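Local coordinates for protein ribulose bisphosphate carboxylase (Hyperthermus butylicus DSM 5456, PDB 6HUN) that probably adds carbon dioxide and water to ribulose 1,5-bisphosphate to give two molecules of 3-phosphoglycerate, as a form III Rubisco in an archaeal AMP degradation pathway, at residues A[164-167]-A[168-171]; A[296-299]-A[300-303]; A[337-340]-A[341-344]; A[389-392]-A[393-397]. One frame throughout, in Å; residues are numbered along the deposited sequence.

Interaction 1: residues A[164-167]-A[168-171]; sequences LGIK and DRPI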
loop_
_atom_site.group_PDB
_atom_site.type_symbol
_atom_site.label_atom_id
_atom_site.label_comp_id
_atom_site.label_asym_id
_atom_site.label_seq_id
_atom_site.Cartn_x
_atom_site.Cartn_y
_atom_site.Cartn_z
ATOM N N LEU A 164 18.397 24.629 -5.239
ATOM C CA LEU A 164 17.623 25.843 -5.453
ATOM C C LEU A 164 18.428 27.121 -5.154
ATOM O O LEU A 164 17.937 28.224 -5.441
ATOM C CB LEU A 164 16.354 25.792 -4.609
ATOM C CG LEU A 164 15.411 24.690 -5.138
ATOM C CD1 LEU A 164 14.217 24.484 -4.255
ATOM C CD2 LEU A 164 14.936 24.949 -6.585
ATOM N N GLY A 165 19.585 27.002 -4.517
ATOM C CA GLY A 165 20.312 28.196 -4.071
ATOM C C GLY A 165 19.601 28.986 -2.983
ATOM O O GLY A 165 19.704 30.217 -2.949
ATOM N N ILE A 166 18.857 28.308 -2.104
ATOM C CA ILE A 166 18.052 28.924 -1.044
ATOM C C ILE A 166 18.684 28.536 0.288
ATOM O O ILE A 166 18.510 27.417 0.767
ATOM C CB ILE A 166 16.582 28.504 -1.120
ATOM C CG1 ILE A 166 16.028 28.834 -2.499
ATOM C CG2 ILE A 166 15.759 29.130 0.020
ATOM C CD1 ILE A 166 14.684 28.308 -2.766
ATOM N N LYS A 167 19.410 29.479 0.897
ATOM C CA LYS A 167 20.284 29.140 2.013
ATOM C C LYS A 167 19.539 28.875 3.321
ATOM O O LYS A 167 19.890 27.938 4.041
ATOM C CB LYS A 167 21.309 30.259 2.217
ATOM C CG LYS A 167 22.314 29.934 3.305
ATOM C CD LYS A 167 23.458 30.944 3.323
ATOM C CE LYS A 167 24.495 30.608 4.383
ATOM N NZ LYS A 167 24.012 30.915 5.759
ATOM N N ASP A 168 18.495 29.699 3.671
ATOM C CA ASP A 168 17.975 29.778 5.040
ATOM C C ASP A 168 16.463 29.744 5.135
ATOM O O ASP A 168 15.955 29.079 6.023
ATOM C CB ASP A 168 18.446 31.088 5.754
ATOM C CG ASP A 168 19.932 31.142 5.928
ATOM O OD1 ASP A 168 20.488 30.130 6.413
ATOM O OD2 ASP A 168 20.543 32.165 5.562
ATOM N N ARG A 169 15.746 30.465 4.273
ATOM C CA ARG A 169 14.302 30.584 4.386
ATOM C C ARG A 169 13.608 29.273 4.040
ATOM O O ARG A 169 14.220 28.381 3.454
ATOM C CB ARG A 169 13.793 31.705 3.484
ATOM C CG ARG A 169 13.959 31.454 2.012
ATOM C CD ARG A 169 13.113 32.414 1.243
ATOM N NE ARG A 169 13.429 32.464 -0.176
ATOM C CZ ARG A 169 12.900 31.628 -1.069
ATOM N NH1 ARG A 169 12.048 30.679 -0.686
ATOM N NH2 ARG A 169 13.234 31.751 -2.350
ATOM N N PRO A 170 12.324 29.122 4.409
ATOM C CA PRO A 170 11.550 27.982 3.906
ATOM C C PRO A 170 11.405 28.034 2.393
ATOM O O PRO A 170 11.346 29.101 1.781
ATOM C CB PRO A 170 10.172 28.140 4.586
ATOM C CG PRO A 170 10.366 29.089 5.707
ATOM C CD PRO A 170 11.543 29.969 5.369
ATOM N N ILE A 171 11.293 26.865 1.786
ATOM C CA ILE A 171 11.061 26.821 0.352
ATOM C C ILE A 171 9.555 26.805 0.103
ATOM O O ILE A 171 8.797 26.194 0.857
ATOM C CB ILE A 171 11.785 25.579 -0.220
ATOM C CG1 ILE A 171 13.307 25.781 -0.092
ATOM C CG2 ILE A 171 11.315 25.252 -1.649
ATOM C CD1 ILE A 171 14.086 24.547 -0.516
#
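I166 and R169 meet where the chain doubles back between a helix and the strand that follows it. The methyl CG2 of I166 sits over the centre of one face of the R169 guanidinium and also touches the stem of the arginine, I166 CG2 and R169 CG being 3.6 Å apart. CG2 is anti to the backbone N and CG1 beside it (chi1 -56°), which sends the second branch to I171, I166 CD1 lying 3.9 Å from I171 CG1. A second apolar touch joins CD1 of L164 to CD1 of I171 at 3.7 Å. At the outer bend K167 and D168 lie side by side, and their salt bridge is long, with K167 NZ 3.7 Å from D168 OD1.

The arginine is held from further out. Its NH1 donates to the carbonyl of P170, R169 NH1 to P170 O being 3.0 Å, while NH2 forms a salt bridge with D200. R161 NH1 bonds to the carbonyls of I166 and R169, joining the two limbs of the loop. Helix 156-164 ends in a Schellman motif with G165 as its C-prime residue, and the chain turns from there into 171-174, first strand of the Rubisco TIM barrel.

Interaction 2: residues A[296-299]-A[300-303]; sequences RAFH and AAFT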
loop_
_atom_site.group_PDB
_atom_site.type_symbol
_atom_site.label_atom_id
_atom_site.label_comp_id
_atom_site.label_asym_id
_atom_site.label_seq_id
_atom_site.Cartn_x
_atom_site.Cartn_y
_atom_site.Cartn_z
ATOM N N ARG A 296 2.063 11.217 -0.014
ATOM C CA ARG A 296 1.566 10.092 0.794
ATOM C C ARG A 296 0.108 9.705 0.531
ATOM O O ARG A 296 -0.491 9.052 1.382
ATOM C CB ARG A 296 1.741 10.428 2.280
ATOM C CG ARG A 296 1.089 11.806 2.598
ATOM C CD ARG A 296 1.134 12.140 4.160
ATOM N NE ARG A 296 0.262 13.269 4.467
ATOM C CZ ARG A 296 -0.195 13.571 5.678
ATOM N NH1 ARG A 296 0.171 12.835 6.736
ATOM N NH2 ARG A 296 -1.028 14.594 5.829
ATOM N N ALA A 297 -0.467 10.043 -0.636
ATOM C CA ALA A 297 -1.852 9.659 -0.907
ATOM C C ALA A 297 -2.069 8.177 -0.632
ATOM O O ALA A 297 -1.203 7.367 -0.977
ATOM C CB ALA A 297 -2.170 9.988 -2.379
ATOM N N PHE A 298 -3.182 7.874 0.061
ATOM C CA PHE A 298 -3.731 6.592 0.496
ATOM C C PHE A 298 -3.431 6.374 1.975
ATOM O O PHE A 298 -4.094 5.573 2.653
ATOM C CB PHE A 298 -3.181 5.374 -0.299
ATOM C CG PHE A 298 -3.789 4.064 0.148
ATOM C CD1 PHE A 298 -5.172 3.863 0.015
ATOM C CD2 PHE A 298 -2.974 3.076 0.765
ATOM C CE1 PHE A 298 -5.752 2.615 0.398
ATOM C CE2 PHE A 298 -3.568 1.769 1.102
ATOM C CZ PHE A 298 -4.938 1.598 0.942
ATOM N N HIS A 299 -2.466 7.139 2.545
ATOM C CA HIS A 299 -2.071 6.862 3.942
ATOM C C HIS A 299 -3.253 6.937 4.890
ATOM O O HIS A 299 -3.316 6.161 5.863
ATOM C CB HIS A 299 -0.998 7.877 4.461
ATOM C CG HIS A 299 -1.573 9.231 4.799
ATOM N ND1 HIS A 299 -1.934 9.573 6.091
ATOM C CD2 HIS A 299 -1.950 10.283 4.015
ATOM C CE1 HIS A 299 -2.481 10.773 6.092
ATOM N NE2 HIS A 299 -2.540 11.211 4.841
ATOM N N ALA A 300 -4.261 7.790 4.619
ATOM C CA ALA A 300 -5.281 7.959 5.641
ATOM C C ALA A 300 -6.294 6.811 5.670
ATOM O O ALA A 300 -7.157 6.773 6.573
ATOM C CB ALA A 300 -6.062 9.282 5.484
ATOM N N ALA A 301 -6.171 5.854 4.730
ATOM C CA ALA A 301 -6.971 4.637 4.851
ATOM C C ALA A 301 -6.532 3.806 6.043
ATOM O O ALA A 301 -7.291 2.953 6.530
ATOM C CB ALA A 301 -6.822 3.787 3.552
ATOM N N PHE A 302 -5.283 3.990 6.470
ATOM C CA PHE A 302 -4.827 3.187 7.587
ATOM C C PHE A 302 -4.072 3.946 8.675
ATOM O O PHE A 302 -3.686 3.315 9.651
ATOM C CB PHE A 302 -3.935 2.026 7.071
ATOM C CG PHE A 302 -2.712 2.456 6.287
ATOM C CD1 PHE A 302 -1.474 2.764 6.964
ATOM C CD2 PHE A 302 -2.762 2.567 4.916
ATOM C CE1 PHE A 302 -0.287 3.141 6.189
ATOM C CE2 PHE A 302 -1.624 2.963 4.155
ATOM C CZ PHE A 302 -0.398 3.245 4.770
ATOM N N THR A 303 -3.824 5.274 8.532
ATOM C CA THR A 303 -3.123 5.989 9.615
ATOM C C THR A 303 -4.074 6.806 10.502
ATOM O O THR A 303 -3.633 7.387 11.521
ATOM C CB THR A 303 -2.088 6.977 9.028
ATOM O OG1 THR A 303 -2.838 7.995 8.341
ATOM C CG2 THR A 303 -1.009 6.317 8.151
HETATM O O HOH W 1 -4.866 9.482 2.011
#
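H299 and T303 are joined by backbone and side chain alike. Among the hydrogen bonds, H299 O accepts T303 N, 2.9 Å away, in the carbonyl plane and F302 N from above it. Between side chains, H299 ND1 and T303 OG1 are 2.9 Å apart in a bond that either could donate, the hydroxyl lying at the imidazole edge.

The CH-pi contacts are two: A300 CB lies over one imidazole face, 17° off the normal, and A301 CB over a face of the F298 ring. With CG between backbone N and carbonyl carbon (chi1 76°), the H299 ring is set over A300. R296 NH1 lies over the opposite imidazole face, and H299 NE2 over the centre of the R296 guanidinium. Cutting H299 back to an alanine is likely to leave T303 OG1 without its imidazole partner and open a gap between A300 CB and the R296 guanidinium.

The aromatic pair F298 and F302 is oblique, planes 62° apart; F298 packs edge-to-face with F302 of the second subunit, and F302 with F298 of that subunit. The type II turn from R296 to H299, opening with the predicted substrate-binding R296, carries the chain from barrel strand 291-295 into the dimer interface.

Interaction 3: residues A[337-340]-A[341-344]; sequences MDAK and TREV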
loop_
_atom_site.group_PDB
_atom_site.type_symbol
_atom_site.label_atom_id
_atom_site.label_comp_id
_atom_site.label_asym_id
_atom_site.label_seq_id
_atom_site.Cartn_x
_atom_site.Cartn_y
_atom_site.Cartn_z
ATOM N N MET A 337 -1.999 24.725 21.703
ATOM C CA MET A 337 -1.298 23.477 21.373
ATOM C C MET A 337 -2.079 22.271 21.913
ATOM O O MET A 337 -2.485 22.272 23.086
ATOM C CB MET A 337 0.140 23.510 21.930
ATOM C CG MET A 337 0.887 22.164 21.985
ATOM S SD MET A 337 1.850 21.720 20.497
ATOM C CE MET A 337 2.988 20.498 21.137
ATOM N N ASP A 338 -2.290 21.268 21.052
ATOM C CA ASP A 338 -3.097 20.080 21.325
ATOM C C ASP A 338 -2.385 18.803 20.839
ATOM O O ASP A 338 -1.244 18.835 20.349
ATOM C CB ASP A 338 -4.494 20.202 20.687
ATOM C CG ASP A 338 -4.493 20.051 19.153
ATOM O OD1 ASP A 338 -5.613 19.873 18.608
ATOM O OD2 ASP A 338 -3.415 20.103 18.489
ATOM N N ALA A 339 -3.099 17.675 20.977
ATOM C CA ALA A 339 -2.518 16.360 20.726
ATOM C C ALA A 339 -2.078 16.201 19.278
ATOM O O ALA A 339 -0.987 15.670 19.018
ATOM C CB ALA A 339 -3.521 15.260 21.083
ATOM N N LYS A 340 -2.932 16.583 18.309
ATOM C CA LYS A 340 -2.518 16.433 16.905
ATOM C C LYS A 340 -1.362 17.372 16.563
ATOM O O LYS A 340 -0.471 17.014 15.781
ATOM C CB LYS A 340 -3.703 16.635 15.942
ATOM C CG LYS A 340 -4.227 18.071 15.760
ATOM C CD LYS A 340 -3.447 18.921 14.688
ATOM C CE LYS A 340 -3.641 20.477 14.881
ATOM N NZ LYS A 340 -3.358 21.225 13.599
ATOM N N THR A 341 -1.322 18.574 17.156
ATOM C CA THR A 341 -0.170 19.428 16.851
ATOM C C THR A 341 1.105 18.854 17.436
ATOM O O THR A 341 2.159 18.900 16.792
ATOM C CB THR A 341 -0.377 20.854 17.379
ATOM O OG1 THR A 341 -1.408 21.483 16.612
ATOM C CG2 THR A 341 0.913 21.640 17.249
ATOM N N ARG A 342 1.023 18.315 18.651
ATOM C CA ARG A 342 2.151 17.615 19.249
ATOM C C ARG A 342 2.661 16.542 18.302
ATOM O O ARG A 342 3.870 16.378 18.114
ATOM C CB ARG A 342 1.717 16.985 20.565
ATOM C CG ARG A 342 2.765 16.899 21.637
ATOM C CD ARG A 342 2.224 17.526 22.944
ATOM N NE ARG A 342 0.873 17.073 23.302
ATOM C CZ ARG A 342 -0.088 17.859 23.801
ATOM N NH1 ARG A 342 0.120 19.161 24.010
ATOM N NH2 ARG A 342 -1.275 17.336 24.084
ATOM N N GLU A 343 1.750 15.810 17.689
ATOM C CA GLU A 343 2.213 14.690 16.875
ATOM C C GLU A 343 2.790 15.191 15.560
ATOM O O GLU A 343 3.729 14.590 15.022
ATOM C CB GLU A 343 1.093 13.676 16.646
ATOM C CG GLU A 343 1.575 12.366 15.969
ATOM C CD GLU A 343 2.557 11.522 16.840
ATOM O OE1 GLU A 343 2.744 11.865 18.051
ATOM O OE2 GLU A 343 3.100 10.497 16.337
ATOM N N VAL A 344 2.234 16.276 15.004
ATOM C CA VAL A 344 2.868 16.858 13.823
ATOM C C VAL A 344 4.294 17.260 14.152
ATOM O O VAL A 344 5.205 17.140 13.300
ATOM C CB VAL A 344 2.059 18.055 13.283
ATOM C CG1 VAL A 344 2.875 18.858 12.223
ATOM C CG2 VAL A 344 0.754 17.548 12.690
#
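D338 and T341 form the close-knit part of this helix start. OD2 of D338 takes two bonds from opposite faces of its carboxylate plane. T341 N, 2.9 Å from D338 OD2, arrives on the syn side but 33° out of plane, and the hydroxyl T341 OG1 gives the second at 3.1 Å from D338 OD2. With CG between its backbone N and carbonyl carbon (chi1 73°), the aspartate turns its carboxylate back over the first turn. On its methyl branch the threonine is met by M337, SD lying 3.4 Å from T341 CG2. The K340 chain, bent at chi2, crosses T341 obliquely, its CB to CD lying by T341 N and its CE by T341 OG1, its amine continuing to T331 O.

Towards solvent the contacts thin out. M337 CE touches the stem of exposed R342 at CD, 3.6 Å away, while the carbonyl oxygen of D338 lies over the centre of one guanidinium face.

Exchanging D338 for an alanine would probably strip T341 N of its capping acceptor and leave the T341 hydroxyl freer to turn. The N-cap carboxylate is likely to interact favourably with the dipole of helix 339-352, its negative charge lying against the T341 amide in the first turn.

Interaction 4: residues A[389-392]-A[393-397]; sequences LPEV and IRVMG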
loop_
_atom_site.group_PDB
_atom_site.type_symbol
_atom_site.label_atom_id
_atom_site.label_comp_id
_atom_site.label_asym_id
_atom_site.label_seq_id
_atom_site.Cartn_x
_atom_site.Cartn_y
_atom_site.Cartn_z
ATOM N N LEU A 389 1.772 32.542 7.714
ATOM C CA LEU A 389 3.050 31.870 7.434
ATOM C C LEU A 389 4.041 32.050 8.576
ATOM O O LEU A 389 4.683 31.071 8.977
ATOM C CB LEU A 389 3.644 32.365 6.121
ATOM C CG LEU A 389 2.877 32.039 4.842
ATOM C CD1 LEU A 389 3.744 32.356 3.642
ATOM C CD2 LEU A 389 2.411 30.552 4.792
ATOM N N PRO A 390 4.171 33.255 9.169
ATOM C CA PRO A 390 5.147 33.403 10.255
ATOM C C PRO A 390 4.932 32.443 11.403
ATOM O O PRO A 390 5.915 31.920 11.941
ATOM C CB PRO A 390 4.952 34.885 10.695
ATOM C CG PRO A 390 4.568 35.537 9.479
ATOM C CD PRO A 390 3.681 34.569 8.723
ATOM N N GLU A 391 3.681 32.181 11.788
ATOM C CA GLU A 391 3.441 31.286 12.914
ATOM C C GLU A 391 3.835 29.854 12.575
ATOM O O GLU A 391 4.401 29.152 13.421
ATOM C CB GLU A 391 1.975 31.331 13.347
ATOM C CG GLU A 391 1.728 32.065 14.646
ATOM C CD GLU A 391 2.349 31.416 15.879
ATOM O OE1 GLU A 391 3.490 31.788 16.250
ATOM O OE2 GLU A 391 1.664 30.576 16.510
ATOM N N VAL A 392 3.562 29.409 11.344
ATOM C CA VAL A 392 3.972 28.060 10.944
ATOM C C VAL A 392 5.492 27.942 10.984
ATOM O O VAL A 392 6.043 26.964 11.500
ATOM C CB VAL A 392 3.412 27.714 9.555
ATOM C CG1 VAL A 392 4.015 26.438 9.068
ATOM C CG2 VAL A 392 1.880 27.600 9.660
ATOM N N ILE A 393 6.186 28.960 10.472
ATOM C CA ILE A 393 7.652 28.970 10.489
ATOM C C ILE A 393 8.195 28.990 11.924
ATOM O O ILE A 393 9.212 28.349 12.211
ATOM C CB ILE A 393 8.190 30.169 9.669
ATOM C CG1 ILE A 393 7.784 30.065 8.185
ATOM C CG2 ILE A 393 9.682 30.227 9.749
ATOM C CD1 ILE A 393 8.027 31.421 7.408
ATOM N N ARG A 394 7.564 29.752 12.844
ATOM C CA ARG A 394 8.057 29.766 14.233
ATOM C C ARG A 394 7.869 28.397 14.894
ATOM O O ARG A 394 8.705 27.968 15.708
ATOM C CB ARG A 394 7.338 30.834 15.072
ATOM C CG ARG A 394 8.047 31.197 16.396
ATOM C CD ARG A 394 7.190 32.140 17.277
ATOM N NE ARG A 394 5.844 31.614 17.482
ATOM C CZ ARG A 394 5.552 30.598 18.290
ATOM N NH1 ARG A 394 6.521 30.002 18.983
ATOM N NH2 ARG A 394 4.292 30.166 18.394
ATOM N N VAL A 395 6.758 27.723 14.578
ATOM C CA VAL A 395 6.412 26.459 15.199
ATOM C C VAL A 395 7.104 25.286 14.513
ATOM O O VAL A 395 7.641 24.404 15.178
ATOM C CB VAL A 395 4.882 26.291 15.207
ATOM C CG1 VAL A 395 4.519 24.879 15.593
ATOM C CG2 VAL A 395 4.243 27.323 16.177
ATOM N N MET A 396 7.158 25.264 13.188
ATOM C CA MET A 396 7.762 24.124 12.468
ATOM C C MET A 396 9.218 24.312 12.100
ATOM O O MET A 396 9.846 23.351 11.616
ATOM C CB MET A 396 6.991 23.843 11.203
ATOM C CG MET A 396 5.692 23.176 11.472
ATOM S SD MET A 396 5.010 22.790 9.891
ATOM C CE MET A 396 6.021 21.400 9.339
ATOM N N GLY A 397 9.745 25.523 12.243
ATOM C CA GLY A 397 11.125 25.839 11.906
ATOM C C GLY A 397 11.280 26.324 10.472
ATOM O O GLY A 397 10.362 26.254 9.660
#
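Helix 389-396 is a short connection in the barrel, and its two halves are joined by i to i+4 backbone bonds with side-chain pairs on different flanks. I393 N donates to L389 O at 3.0 Å, and M396 N donates to V392 O at 2.6 Å, both nearly in line with the carbonyl bond. The exposed flank carries a salt bridge between E391 and R394. The arginine offers its side, NE and NH2 together, to a single carboxylate oxygen: R394 NE is 2.7 Å from E391 OE1, and R394 NH2 is 2.8 Å from the same E391 OE1, on its syn lone pair. A third, weak bond runs from R394 NH2 to E391 OE2. Carboxylate and guanidinium are nearly coplanar, 19° apart, and this double grip would probably limit rotation of the guanidinium. R394 runs extended through chi2 and bends at chi3 (52°), which brings the NE-NH2 edge round to the glutamate.

The helix belongs to the beta-alpha-beta unit of strand 377-380 and strand 401-403, a right-handed crossover as is usual in TIM barrels, with L389, V392 and I393 all touching M402 on the latter strand. V392 and M396 lie side by side, V392 CG1 being 3.9 Å from M396 SD. CG1 of V392 is anti to its backbone N (chi1 171°), on the side where the sulfur lies. L389 and I393 also pack on helix 415-431, whereas V395 and M396 face helix 339-352. G397, at positive phi, is the first residue to leave the helix, and the M396 carbonyl accepts from R352.

From the N terminus the four contacts follow one another in series, none nested in or crossing another, each a local one within the catalytic barrel. Interaction 1 closes the loop that leads into the first barrel strand; interaction 2 closes the turn after strand 291-295 and faces the second subunit. Interaction 3 starts helix 339-352, and interaction 4 spans the helix before the last strand, 401-403. Because the barrel is closed, first and last strands adjoin: interactions 1 and 4 touch, P170 CG lying 3.7 Å from I393 CG1. Interactions 3 and 4 come within about 5 Å at their nearest atoms without touching, while 2 and 3 stay about 8 Å apart.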